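Local coordinates for protein CS6 fimbrial subunit B, CS6 fimbrial subunit A (Escherichia coli, PDB 4B9G) that probably builds, together with CssA, the CS6 fimbriae that enterotoxigenic bacteria use for adhesion, and is here fused to a complementing CssA donor strand, at residues T135-S140 with R146-T151; V41-P46 with S50-V55; K33-L38 with Y83-S88; G99-K104 with Y109-I114; Q78-Y83 with V156-S161. One frame throughout, in Å; residues are numbered along the deposited sequence.

Contact 1. Residues T135-S140 with R146-T151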
# COMPACT_ATOMS: atom_id res chain seq x y z
N THR A 135 -3.89 -1.98 4.51
CA THR A 135 -5.20 -2.61 4.48
C THR A 135 -5.54 -3.00 3.05
O THR A 135 -5.53 -2.17 2.14
CB THR A 135 -6.30 -1.66 4.97
OG1 THR A 135 -6.02 -1.27 6.33
CG2 THR A 135 -7.67 -2.32 4.86
N VAL A 136 -5.85 -4.29 2.85
CA VAL A 136 -6.44 -4.77 1.61
C VAL A 136 -7.77 -5.41 1.96
O VAL A 136 -7.86 -6.20 2.91
CB VAL A 136 -5.54 -5.79 0.87
CG1 VAL A 136 -6.18 -6.25 -0.43
CG2 VAL A 136 -4.14 -5.22 0.63
N SER A 137 -8.81 -5.03 1.23
CA SER A 137 -10.15 -5.58 1.43
C SER A 137 -10.71 -6.04 0.09
O SER A 137 -10.50 -5.40 -0.94
CB SER A 137 -11.10 -4.56 2.06
OG SER A 137 -10.54 -4.07 3.27
N PHE A 138 -11.43 -7.17 0.14
CA PHE A 138 -12.10 -7.76 -1.01
C PHE A 138 -13.62 -7.65 -0.81
O PHE A 138 -14.12 -7.85 0.30
CB PHE A 138 -11.75 -9.24 -1.15
CG PHE A 138 -10.33 -9.53 -1.59
CD1 PHE A 138 -9.49 -8.56 -2.12
CD2 PHE A 138 -9.85 -10.83 -1.52
CE1 PHE A 138 -8.20 -8.90 -2.56
CE2 PHE A 138 -8.59 -11.17 -1.97
CZ PHE A 138 -7.76 -10.20 -2.49
N TYR A 139 -14.34 -7.39 -1.90
CA TYR A 139 -15.79 -7.18 -1.88
C TYR A 139 -16.47 -8.02 -2.95
O TYR A 139 -15.89 -8.29 -4.02
CB TYR A 139 -16.15 -5.71 -2.18
CG TYR A 139 -15.55 -4.75 -1.20
CD1 TYR A 139 -14.22 -4.33 -1.35
CD2 TYR A 139 -16.26 -4.27 -0.11
CE1 TYR A 139 -13.64 -3.48 -0.44
CE2 TYR A 139 -15.67 -3.40 0.81
CZ TYR A 139 -14.35 -3.02 0.63
OH TYR A 139 -13.71 -2.16 1.51
N SER A 140 -17.72 -8.38 -2.69
CA SER A 140 -18.60 -8.88 -3.73
C SER A 140 -19.65 -7.79 -3.99
O SER A 140 -20.00 -7.05 -3.09
CB SER A 140 -19.30 -10.13 -3.23
OG SER A 140 -20.15 -9.79 -2.15
N ARG A 146 -22.78 -3.67 -2.27
CA ARG A 146 -21.40 -4.02 -2.05
C ARG A 146 -21.25 -4.61 -0.65
O ARG A 146 -21.74 -4.04 0.34
CB ARG A 146 -20.48 -2.81 -2.18
CG ARG A 146 -19.01 -3.18 -1.96
CD ARG A 146 -18.14 -1.98 -1.70
NE ARG A 146 -18.31 -1.45 -0.35
CZ ARG A 146 -17.46 -0.60 0.23
NH1 ARG A 146 -16.38 -0.19 -0.43
NH2 ARG A 146 -17.69 -0.16 1.46
N THR A 147 -20.60 -5.75 -0.59
CA THR A 147 -20.41 -6.45 0.66
C THR A 147 -18.94 -6.75 0.83
O THR A 147 -18.32 -7.34 -0.05
CB THR A 147 -21.19 -7.77 0.68
OG1 THR A 147 -22.57 -7.51 0.39
CG2 THR A 147 -21.06 -8.44 2.02
N GLU A 148 -18.33 -6.35 1.91
CA GLU A 148 -16.98 -6.76 2.26
C GLU A 148 -16.98 -8.19 2.63
O GLU A 148 -17.72 -8.60 3.52
CB GLU A 148 -16.43 -5.99 3.43
CG GLU A 148 -15.00 -6.10 3.73
CD GLU A 148 -14.56 -5.29 4.95
OE1 GLU A 148 -14.38 -4.08 4.84
OE2 GLU A 148 -14.42 -5.90 6.02
N ILE A 149 -16.14 -8.96 1.95
CA ILE A 149 -16.05 -10.39 2.22
C ILE A 149 -14.72 -10.86 2.83
O ILE A 149 -14.67 -11.96 3.40
CB ILE A 149 -16.45 -11.25 0.98
CG1 ILE A 149 -15.52 -10.97 -0.20
CG2 ILE A 149 -17.91 -10.97 0.60
CD1 ILE A 149 -15.88 -11.71 -1.49
N ALA A 150 -13.68 -10.03 2.79
CA ALA A 150 -12.43 -10.34 3.47
C ALA A 150 -11.63 -9.05 3.62
O ALA A 150 -11.70 -8.16 2.78
CB ALA A 150 -11.63 -11.38 2.69
N THR A 151 -10.85 -8.96 4.70
CA THR A 151 -9.93 -7.84 4.88
C THR A 151 -8.74 -8.28 5.72
O THR A 151 -8.87 -9.19 6.56
CB THR A 151 -10.66 -6.60 5.51
OG1 THR A 151 -9.78 -5.47 5.48
CG2 THR A 151 -11.11 -6.86 6.92
O HOH W 1 -12.19 -2.27 4.59
O HOH W 2 -15.29 -1.84 3.78
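Arg146 lays its guanidinium nearly parallel to the Tyr139 ring, over its CE2 corner, near the turn of a beta hairpin. The hairpin is a product of the engineered fusion: 135-140 belongs to CssB, and 146-151 to the attached CssA donor strand. The two planes differ by only 16°. CE2 of Tyr139 sits over the centre of the guanidinium, 3.4 Å from Arg146 CZ. A bend at chi3 (75°) turns the guanidinium over CE2; before the bend, CD touches Tyr139 CD2. Arg146 NH1 is hydrogen-bonded to Ser100 OG. Glu148 approaches the same ring with its CB and CG, its carboxylate plane turned steeply against the ring plane at 72°. Two waters donate to Glu148 OE1. One also bonds Tyr139 OH and the other Ser137 OG, so water links the carboxylate to both side chains.

The strands run antiparallel, but the register slips at Phe138 in a classic beta bulge, where Ile149 and Ala150 both face it. Phe138 O takes a hydrogen bond from Ile149 N, 2.8 Å, and a weak one from Ala150 N, 3.3 Å. Phe138 CB rests near Ala150 CB, while its ring leads away toward helix 17-20 and Val52. On the side of the bulge away from the turn, Ser137 OG and Thr151 OG1 share a hydrogen bond of 2.7 Å.

Contact 2. Residues V41-P46 with S50-V55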
# COMPACT_ATOMS: atom_id res chain seq x y z
N VAL A 41 3.33 -4.50 -4.15
CA VAL A 41 2.26 -5.42 -3.77
C VAL A 41 1.82 -6.15 -5.04
O VAL A 41 1.61 -5.52 -6.09
CB VAL A 41 1.04 -4.64 -3.22
CG1 VAL A 41 -0.05 -5.61 -2.75
CG2 VAL A 41 1.47 -3.69 -2.10
N GLU A 42 1.68 -7.47 -4.95
CA GLU A 42 1.19 -8.28 -6.07
C GLU A 42 0.04 -9.13 -5.58
O GLU A 42 0.09 -9.68 -4.48
CB GLU A 42 2.31 -9.14 -6.67
CG GLU A 42 3.52 -8.28 -7.08
CD GLU A 42 4.50 -8.96 -8.04
OE1 GLU A 42 4.45 -10.18 -8.22
OE2 GLU A 42 5.34 -8.25 -8.61
N MET A 43 -1.02 -9.24 -6.38
CA MET A 43 -2.17 -10.06 -6.02
C MET A 43 -2.87 -10.62 -7.25
O MET A 43 -2.85 -10.03 -8.31
CB MET A 43 -3.18 -9.29 -5.18
CG MET A 43 -3.88 -8.15 -5.92
SD MET A 43 -5.08 -7.17 -4.90
CE MET A 43 -4.01 -6.29 -3.76
N THR A 44 -3.46 -11.79 -7.13
CA THR A 44 -4.39 -12.25 -8.19
C THR A 44 -5.76 -12.30 -7.56
O THR A 44 -5.93 -12.73 -6.47
CB THR A 44 -4.00 -13.62 -8.85
OG1 THR A 44 -2.74 -13.49 -9.51
CG2 THR A 44 -5.02 -14.07 -9.89
N ILE A 45 -6.76 -11.86 -8.28
CA ILE A 45 -8.09 -11.73 -7.72
C ILE A 45 -8.78 -13.11 -7.68
O ILE A 45 -8.96 -13.73 -8.74
CB ILE A 45 -8.88 -10.78 -8.62
CG1 ILE A 45 -8.14 -9.44 -8.79
CG2 ILE A 45 -10.29 -10.61 -8.08
CD1 ILE A 45 -7.79 -8.71 -7.50
N PRO A 46 -9.20 -13.58 -6.50
CA PRO A 46 -9.90 -14.86 -6.45
C PRO A 46 -11.27 -14.78 -7.10
O PRO A 46 -11.92 -13.75 -7.14
CB PRO A 46 -10.09 -15.11 -4.95
CG PRO A 46 -9.08 -14.25 -4.28
CD PRO A 46 -8.96 -13.04 -5.15
N SER A 50 -15.25 -9.02 -6.71
CA SER A 50 -15.62 -8.00 -7.64
C SER A 50 -14.91 -6.68 -7.50
O SER A 50 -14.82 -5.94 -8.46
CB SER A 50 -17.13 -7.74 -7.66
OG SER A 50 -17.85 -8.88 -7.82
N ALA A 51 -14.42 -6.39 -6.30
CA ALA A 51 -13.77 -5.10 -6.04
C ALA A 51 -12.73 -5.24 -4.95
O ALA A 51 -12.81 -6.14 -4.09
CB ALA A 51 -14.81 -4.04 -5.67
N VAL A 52 -11.77 -4.33 -4.98
CA VAL A 52 -10.65 -4.28 -4.05
C VAL A 52 -10.49 -2.87 -3.50
O VAL A 52 -10.58 -1.90 -4.24
CB VAL A 52 -9.33 -4.70 -4.76
CG1 VAL A 52 -8.10 -4.42 -3.89
CG2 VAL A 52 -9.41 -6.17 -5.16
N LYS A 53 -10.19 -2.72 -2.23
CA LYS A 53 -9.67 -1.57 -1.53
C LYS A 53 -8.24 -1.85 -1.11
O LYS A 53 -7.96 -2.93 -0.59
CB LYS A 53 -10.49 -1.24 -0.31
CG LYS A 53 -10.11 -0.12 0.53
CD LYS A 53 -10.99 0.13 1.70
CE LYS A 53 -10.69 1.31 2.47
NZ LYS A 53 -11.59 1.36 3.63
N ILE A 54 -7.36 -0.89 -1.33
CA ILE A 54 -5.96 -1.02 -0.93
C ILE A 54 -5.48 0.35 -0.45
O ILE A 54 -5.36 1.28 -1.25
CB ILE A 54 -5.10 -1.63 -2.07
CG1 ILE A 54 -3.64 -1.68 -1.64
CG2 ILE A 54 -5.28 -0.92 -3.42
CD1 ILE A 54 -2.76 -2.47 -2.58
N VAL A 55 -5.26 0.52 0.82
CA VAL A 55 -5.01 1.75 1.50
C VAL A 55 -4.09 1.57 2.71
O VAL A 55 -4.29 0.63 3.46
CB VAL A 55 -6.36 2.45 1.87
CG1 VAL A 55 -7.04 1.70 2.86
CG2 VAL A 55 -6.18 3.78 2.38
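Two layers of the CssB beta sandwich face each other here through apolar side chains in the hydrophobic core. Strands 41-44 and 51-55 run nearly antiparallel, 164° apart, but their axes are 11.2 Å from each other. They are packed face to face and do not pair through the backbone. Val41, Met43 and Ile45 point inward from one side, and Val52 and Ile54 from the other.

At one end Val41 and Ile54 meet tip to tip, with Val41 CG1 4.2 Å from Ile54 CD1. Ile54 is nearly fully extended, which carries CD1 across the gap between the layers. The same CD1 receives Met43 CE, also at 4.2 Å. Met43 starts with CG between the backbone N and carbonyl carbon (chi1 66°) and bends again at its last torsion. The thioether therefore lies between the two residues opposite: SD approaches Val52 CG1 at 4.2 Å while CE serves Ile54. The closest touch is at the other end, where Ile45 CD1 comes at a slant to within 3.8 Å of Val52 CG2.

All five residues are buried. Phe111 of strand 108-119 lies beside both Met43 and Ile54, and Tyr109 beside Ile45. Phe138 of strand 128-142 covers Val52, and strand 21-28 flanks Val41 through Val21 and Ile23.

Contact 3. Residues K33-L38 with Y83-S88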
# COMPACT_ATOMS: atom_id res chain seq x y z
N LYS A 33 14.33 8.84 -2.48
CA LYS A 33 14.01 10.06 -3.22
C LYS A 33 12.52 10.22 -3.56
O LYS A 33 11.80 9.23 -3.58
CB LYS A 33 14.91 10.11 -4.43
CG LYS A 33 16.35 10.11 -4.04
CD LYS A 33 17.24 10.67 -4.98
CE LYS A 33 18.22 9.67 -5.59
NZ LYS A 33 19.44 9.51 -4.72
N LEU A 34 12.07 11.46 -3.76
CA LEU A 34 10.70 11.66 -4.17
C LEU A 34 10.40 10.72 -5.32
O LEU A 34 11.19 10.57 -6.25
CB LEU A 34 10.47 13.11 -4.59
CG LEU A 34 9.63 13.98 -3.66
CD1 LEU A 34 10.00 13.77 -2.21
CD2 LEU A 34 9.77 15.44 -4.05
N ASN A 35 9.25 10.06 -5.21
CA ASN A 35 8.73 9.17 -6.23
C ASN A 35 9.36 7.78 -6.24
O ASN A 35 8.99 6.95 -7.06
CB ASN A 35 8.86 9.82 -7.63
CG ASN A 35 7.71 9.45 -8.56
OD1 ASN A 35 6.56 9.34 -8.14
ND2 ASN A 35 8.02 9.26 -9.85
N SER A 36 10.26 7.46 -5.35
CA SER A 36 10.86 6.16 -5.17
C SER A 36 9.87 5.15 -4.64
O SER A 36 8.99 5.49 -3.86
CB SER A 36 12.09 6.17 -4.29
OG SER A 36 13.08 7.01 -4.69
N GLN A 37 10.04 3.91 -5.09
CA GLN A 37 9.21 2.84 -4.61
C GLN A 37 9.76 2.28 -3.31
O GLN A 37 10.92 1.84 -3.23
CB GLN A 37 9.12 1.71 -5.64
CG GLN A 37 8.48 2.11 -6.95
CD GLN A 37 8.61 1.01 -7.97
OE1 GLN A 37 8.05 -0.07 -7.81
NE2 GLN A 37 9.37 1.26 -9.02
N LEU A 38 8.93 2.25 -2.27
CA LEU A 38 9.34 1.75 -0.95
C LEU A 38 9.06 0.25 -0.79
O LEU A 38 9.83 -0.45 -0.11
CB LEU A 38 8.64 2.53 0.14
CG LEU A 38 8.88 4.04 0.12
CD1 LEU A 38 8.14 4.72 1.28
CD2 LEU A 38 10.37 4.39 0.14
N TYR A 83 2.08 7.05 -0.83
CA TYR A 83 0.76 6.68 -1.32
C TYR A 83 0.88 5.43 -2.20
O TYR A 83 1.97 5.07 -2.67
CB TYR A 83 0.08 7.81 -2.12
CG TYR A 83 0.78 8.20 -3.38
CD1 TYR A 83 0.50 7.56 -4.58
CD2 TYR A 83 1.74 9.20 -3.36
CE1 TYR A 83 1.17 7.94 -5.74
CE2 TYR A 83 2.40 9.59 -4.51
CZ TYR A 83 2.12 8.96 -5.69
OH TYR A 83 2.74 9.34 -6.85
N ILE A 84 -0.26 4.78 -2.46
CA ILE A 84 -0.31 3.59 -3.30
C ILE A 84 -0.71 3.94 -4.74
O ILE A 84 -1.73 4.60 -4.98
CB ILE A 84 -1.34 2.57 -2.71
CG1 ILE A 84 -0.84 2.05 -1.35
CG2 ILE A 84 -1.62 1.44 -3.70
CD1 ILE A 84 0.33 1.08 -1.40
N ARG A 85 0.10 3.48 -5.70
CA ARG A 85 -0.13 3.63 -7.13
C ARG A 85 -0.38 2.24 -7.73
O ARG A 85 0.34 1.29 -7.41
CB ARG A 85 1.13 4.24 -7.78
CG ARG A 85 0.97 4.55 -9.25
CD ARG A 85 2.23 5.18 -9.85
NE ARG A 85 3.29 4.19 -9.97
CZ ARG A 85 4.60 4.44 -9.90
NH1 ARG A 85 5.06 5.67 -9.71
NH2 ARG A 85 5.45 3.44 -10.00
N LYS A 86 -1.40 2.12 -8.58
CA LYS A 86 -1.59 0.86 -9.32
C LYS A 86 -0.68 0.83 -10.53
O LYS A 86 -0.71 1.75 -11.35
CB LYS A 86 -3.05 0.72 -9.76
CG LYS A 86 -3.33 -0.60 -10.47
CD LYS A 86 -4.81 -0.83 -10.79
CE LYS A 86 -5.44 0.17 -11.75
NZ LYS A 86 -4.88 0.03 -13.11
N ASP A 87 0.11 -0.24 -10.64
CA ASP A 87 1.03 -0.41 -11.76
C ASP A 87 0.63 -1.46 -12.80
O ASP A 87 1.21 -1.48 -13.89
CB ASP A 87 2.45 -0.66 -11.26
CG ASP A 87 3.09 0.61 -10.71
OD1 ASP A 87 2.67 1.72 -11.07
OD2 ASP A 87 4.05 0.50 -9.92
N SER A 88 -0.35 -2.30 -12.52
CA SER A 88 -0.92 -3.17 -13.56
C SER A 88 -2.25 -3.73 -13.08
O SER A 88 -2.52 -3.81 -11.89
CB SER A 88 0.02 -4.31 -13.95
OG SER A 88 0.13 -5.22 -12.88
O HOH W 3 4.77 11.17 -6.83
O HOH W 4 6.00 -1.18 -9.48
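Asn35 OD1 and Tyr83 OH, 4.0 Å apart, are joined through a water. It donates to Asn35 OD1 at 2.9 Å and lies 2.7 Å from Tyr83 OH, in the plane of the phenol ring. Arg85 NH1 approaches Asn35 OD1 at 4.3 Å, with the oxygen near the guanidinium plane. Gln37 CD stands obliquely by Arg85 NH2. A second water probably links Gln37 OE1 and Asp87 OD2.

The guanidinium is held from within its own strand. Asp87 meets it side-on, OD1 bonding Arg85 NE at 2.8 Å and OD2 bonding Arg85 NH2 at 3.3 Å. This salt bridge fixes the group's rotation. Asp87 OD2 is also bonded to Ser112 OG.

A type II beta turn from Lys33 to Ser36 positions Asn35 (phi 80°). Lys33 O accepts from both Ser36 N and Ser36 OG. This water-bridged surface contact of CssB joins the turn to strand 79-88, which lies inside the sheet between 65-72 and 108-119 and carries a classic beta bulge at Asp87 and Ser88 opposite Thr110.

Contact 4. Residues G99-K104 with Y109-I114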
# COMPACT_ATOMS: atom_id res chain seq x y z
N GLY A 99 -11.36 4.44 -1.65
CA GLY A 99 -12.49 3.58 -1.95
C GLY A 99 -12.10 2.30 -2.65
O GLY A 99 -10.98 2.17 -3.15
N SER A 100 -13.03 1.36 -2.70
CA SER A 100 -12.83 0.17 -3.50
C SER A 100 -13.00 0.50 -4.98
O SER A 100 -13.63 1.50 -5.34
CB SER A 100 -13.78 -0.93 -3.07
OG SER A 100 -15.14 -0.52 -3.20
N PHE A 101 -12.45 -0.36 -5.84
CA PHE A 101 -12.64 -0.24 -7.28
C PHE A 101 -12.87 -1.63 -7.86
O PHE A 101 -12.39 -2.63 -7.34
CB PHE A 101 -11.46 0.48 -7.95
CG PHE A 101 -10.22 -0.38 -8.14
CD1 PHE A 101 -9.40 -0.73 -7.07
CD2 PHE A 101 -9.84 -0.80 -9.41
CE1 PHE A 101 -8.25 -1.50 -7.28
CE2 PHE A 101 -8.71 -1.58 -9.62
CZ PHE A 101 -7.90 -1.92 -8.55
N SER A 102 -13.62 -1.68 -8.95
CA SER A 102 -13.98 -2.95 -9.58
C SER A 102 -12.80 -3.55 -10.34
O SER A 102 -12.09 -2.85 -11.09
CB SER A 102 -15.19 -2.75 -10.50
OG SER A 102 -16.30 -2.34 -9.72
N VAL A 103 -12.61 -4.85 -10.15
CA VAL A 103 -11.49 -5.62 -10.69
C VAL A 103 -11.99 -6.80 -11.51
O VAL A 103 -13.15 -7.18 -11.43
CB VAL A 103 -10.55 -6.14 -9.57
CG1 VAL A 103 -9.85 -4.98 -8.87
CG2 VAL A 103 -11.28 -7.00 -8.58
N LYS A 104 -11.11 -7.41 -12.27
CA LYS A 104 -11.35 -8.60 -13.06
C LYS A 104 -10.85 -9.86 -12.35
O LYS A 104 -9.67 -9.98 -12.04
CB LYS A 104 -10.80 -8.52 -14.51
CG LYS A 104 -11.26 -7.36 -15.34
CD LYS A 104 -10.62 -7.33 -16.75
CE LYS A 104 -11.27 -6.26 -17.60
NZ LYS A 104 -12.66 -6.39 -17.96
N TYR A 109 -2.88 -8.07 -10.35
CA TYR A 109 -2.73 -6.64 -10.11
C TYR A 109 -1.42 -6.39 -9.37
O TYR A 109 -1.00 -7.18 -8.50
CB TYR A 109 -3.90 -6.10 -9.25
CG TYR A 109 -5.18 -6.03 -10.02
CD1 TYR A 109 -5.88 -7.18 -10.36
CD2 TYR A 109 -5.66 -4.81 -10.52
CE1 TYR A 109 -7.02 -7.13 -11.14
CE2 TYR A 109 -6.81 -4.76 -11.32
CZ TYR A 109 -7.47 -5.93 -11.64
OH TYR A 109 -8.59 -5.91 -12.44
N THR A 110 -0.76 -5.29 -9.70
CA THR A 110 0.42 -4.86 -8.97
C THR A 110 0.26 -3.41 -8.57
O THR A 110 -0.38 -2.62 -9.27
CB THR A 110 1.72 -5.05 -9.76
OG1 THR A 110 1.70 -4.21 -10.91
CG2 THR A 110 1.93 -6.52 -10.14
N PHE A 111 0.83 -3.08 -7.42
CA PHE A 111 0.79 -1.74 -6.85
C PHE A 111 2.17 -1.41 -6.29
O PHE A 111 2.95 -2.32 -5.96
CB PHE A 111 -0.25 -1.63 -5.73
CG PHE A 111 -1.66 -2.02 -6.13
CD1 PHE A 111 -2.05 -3.36 -6.15
CD2 PHE A 111 -2.61 -1.05 -6.45
CE1 PHE A 111 -3.32 -3.72 -6.50
CE2 PHE A 111 -3.91 -1.41 -6.81
CZ PHE A 111 -4.27 -2.74 -6.82
N SER A 112 2.51 -0.17 -6.12
CA SER A 112 3.69 0.38 -5.58
C SER A 112 3.39 1.42 -4.49
O SER A 112 2.48 2.23 -4.65
CB SER A 112 4.61 0.90 -6.67
OG SER A 112 3.92 1.83 -7.32
N ALA A 113 4.18 1.41 -3.42
CA ALA A 113 4.19 2.46 -2.41
C ALA A 113 5.20 3.52 -2.82
O ALA A 113 6.39 3.22 -2.94
CB ALA A 113 4.58 1.85 -1.05
N ILE A 114 4.72 4.73 -3.05
CA ILE A 114 5.52 5.81 -3.63
C ILE A 114 5.83 6.89 -2.59
O ILE A 114 4.92 7.49 -2.01
CB ILE A 114 4.77 6.46 -4.82
CG1 ILE A 114 4.38 5.40 -5.86
CG2 ILE A 114 5.60 7.58 -5.42
CD1 ILE A 114 5.55 4.60 -6.38
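Tyr109, the first residue of segment 109-114 on strand 108-119, makes most of the contact with 99-104. Its OH accepts the backbone N-H of Lys104 at 2.9 Å, with a nearly straight angle of 169°. Lys104 N comes in at the ring edge, near its plane. The same hydroxyl bonds Ala90 O outside the two segments, so a single phenol oxygen ties two pieces of backbone together. Val103 packs across the ring: its CG1 lies 4.2 Å from the Tyr109 centroid, over the face, in a CH-pi contact. Val103 CB is 3.7 Å from Tyr109 CZ. Tyr109 CE2, next to CZ, meets Phe101 CE2 obliquely at 4.1 Å.

Two residues on, Phe111 points the same way into the core. Its CZ meets Phe101 CZ at 4.1 Å, each atom lying near the plane of the other ring, so the phenyls touch edge to edge. Phe101 has CG between its backbone N and carbonyl carbon (chi1 77°), which sends its ring inward to both partners. Phe93 meets the Phe101 ring as well.

Tyr109 and Phe111 also contact Met43. The cluster is an aromatic part of the hydrophobic core between the two layers of the CssB beta sandwich.

Contact 5. Residues Q78-Y83 with V156-S161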
# COMPACT_ATOMS: atom_id res chain seq x y z
N GLN A 78 11.25 9.20 13.28
CA GLN A 78 11.64 9.14 11.87
C GLN A 78 10.64 8.31 11.09
O GLN A 78 10.35 7.16 11.45
CB GLN A 78 13.04 8.54 11.74
CG GLN A 78 14.11 9.37 12.39
CD GLN A 78 15.49 8.85 12.10
OE1 GLN A 78 15.75 8.32 11.04
NE2 GLN A 78 16.39 9.00 13.04
N ASN A 79 10.08 8.89 10.03
CA ASN A 79 9.08 8.18 9.26
C ASN A 79 9.05 8.67 7.81
O ASN A 79 9.54 9.76 7.49
CB ASN A 79 7.71 8.31 9.93
CG ASN A 79 7.28 9.76 10.07
OD1 ASN A 79 7.18 10.48 9.09
ND2 ASN A 79 7.09 10.20 11.30
N MET A 80 8.51 7.81 6.96
CA MET A 80 8.38 8.06 5.52
C MET A 80 6.91 8.09 5.16
O MET A 80 6.18 7.15 5.48
CB MET A 80 9.08 6.95 4.74
CG MET A 80 10.55 6.80 5.07
SD MET A 80 11.24 5.41 4.16
CE MET A 80 12.96 5.47 4.67
N ASN A 81 6.49 9.13 4.44
CA ASN A 81 5.15 9.24 3.90
C ASN A 81 5.07 8.64 2.50
O ASN A 81 6.00 8.78 1.71
CB ASN A 81 4.74 10.70 3.81
CG ASN A 81 4.68 11.40 5.14
OD1 ASN A 81 4.32 10.81 6.13
ND2 ASN A 81 5.05 12.67 5.15
N TYR A 82 3.94 8.01 2.16
CA TYR A 82 3.79 7.41 0.84
C TYR A 82 2.33 7.27 0.46
O TYR A 82 1.45 7.31 1.32
CB TYR A 82 4.47 6.04 0.78
CG TYR A 82 3.76 4.95 1.54
CD1 TYR A 82 3.96 4.76 2.91
CD2 TYR A 82 2.88 4.09 0.89
CE1 TYR A 82 3.30 3.75 3.59
CE2 TYR A 82 2.23 3.07 1.57
CZ TYR A 82 2.45 2.90 2.91
OH TYR A 82 1.82 1.84 3.56
N TYR A 83 2.08 7.05 -0.83
CA TYR A 83 0.76 6.68 -1.32
C TYR A 83 0.88 5.43 -2.20
O TYR A 83 1.97 5.07 -2.67
CB TYR A 83 0.08 7.81 -2.12
CG TYR A 83 0.78 8.20 -3.38
CD1 TYR A 83 0.50 7.56 -4.58
CD2 TYR A 83 1.74 9.20 -3.36
CE1 TYR A 83 1.17 7.94 -5.74
CE2 TYR A 83 2.40 9.59 -4.51
CZ TYR A 83 2.12 8.96 -5.69
OH TYR A 83 2.74 9.34 -6.85
N VAL A 156 4.05 -4.34 6.22
CA VAL A 156 4.84 -3.86 5.09
C VAL A 156 6.09 -3.14 5.63
O VAL A 156 6.08 -2.65 6.76
CB VAL A 156 3.99 -2.91 4.18
CG1 VAL A 156 2.82 -3.64 3.58
CG2 VAL A 156 3.54 -1.68 4.93
N SER A 157 7.13 -3.06 4.80
CA SER A 157 8.36 -2.40 5.22
C SER A 157 9.20 -1.97 4.03
O SER A 157 9.01 -2.42 2.90
CB SER A 157 9.21 -3.32 6.11
OG SER A 157 9.75 -4.41 5.39
N THR A 158 10.14 -1.09 4.35
CA THR A 158 11.28 -0.76 3.51
C THR A 158 12.49 -0.70 4.46
O THR A 158 12.33 -0.64 5.68
CB THR A 158 11.05 0.58 2.76
OG1 THR A 158 12.08 0.84 1.80
CG2 THR A 158 11.01 1.76 3.70
N THR A 159 13.69 -0.71 3.90
CA THR A 159 14.89 -0.66 4.72
C THR A 159 15.90 0.33 4.12
O THR A 159 15.95 0.57 2.89
CB THR A 159 15.51 -2.01 4.83
OG1 THR A 159 14.75 -2.99 5.54
CG2 THR A 159 16.27 -2.39 3.72
N ILE A 160 16.71 0.91 5.00
CA ILE A 160 17.93 1.61 4.61
C ILE A 160 19.06 0.84 5.27
O ILE A 160 19.04 0.62 6.50
CB ILE A 160 17.94 3.07 5.08
CG1 ILE A 160 16.77 3.84 4.44
CG2 ILE A 160 19.28 3.73 4.75
CD1 ILE A 160 16.64 5.25 4.97
N SER A 161 20.05 0.41 4.49
CA SER A 161 21.11 -0.42 5.05
C SER A 161 21.98 0.33 6.06
O SER A 161 22.05 1.57 6.01
CB SER A 161 22.00 -0.94 3.94
OG SER A 161 22.54 0.12 3.20
OXT SER A 161 22.59 -0.35 6.93
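Met80 reaches from the CssB strand 79-83 to two residues of the CssA donor strand, Thr158 and Ile160. Its side chain is extended beyond CG (chi2 177°, chi3 179°), and this brings both SD and CE to the other side. SD meets Thr158 CG2 at 3.7 Å, the two side chains crossing at about a right angle. CE meets Ile160 CD1, also at 3.7 Å. Farther along, Tyr82 places its OH 4.2 Å from Val156 CG2. That hydroxyl is bonded to Tyr39 OH, and the Tyr82 and Tyr39 rings pack edge-to-face.

Val156, Thr158 and Ile160 all point inward from the donor strand, as every second residue does in donor strand complementation. The strand axes are 10.1 Å apart, so the contact spans the sandwich core. The two parts are joined by engineering in this chain.

Thr158 OG1 is hydrogen-bonded to Val26 O and its methyl faces the sulfur, which probably suits it to this apolar setting. The contact therefore rests on dispersion and burial, with the nearby hydroxyls paired elsewhere.

In the fold
Contacts 2 and 4 form one core region, their centres 6 Å apart, with Met43 O bonded to Tyr109 N at 2.8 Å. Contact 1 adjoins contact 2 where Tyr139 O accepts Ser50 N at 2.9 Å, and touches contact 4, where Tyr139 packs on Ser100. Contact 3 shares Tyr83 with contact 5, and Tyr83 O takes Ile114 N of contact 4. Contacts 1 and 5 both use strand 145-160, made almost wholly of the fused CssA segment, but lie about 26 Å apart between centres, on opposite sides of the chain's centre. The donor strand thus completes the CssB sandwich along much of its length: it pairs antiparallel with 128-142 and parallel with 21-28.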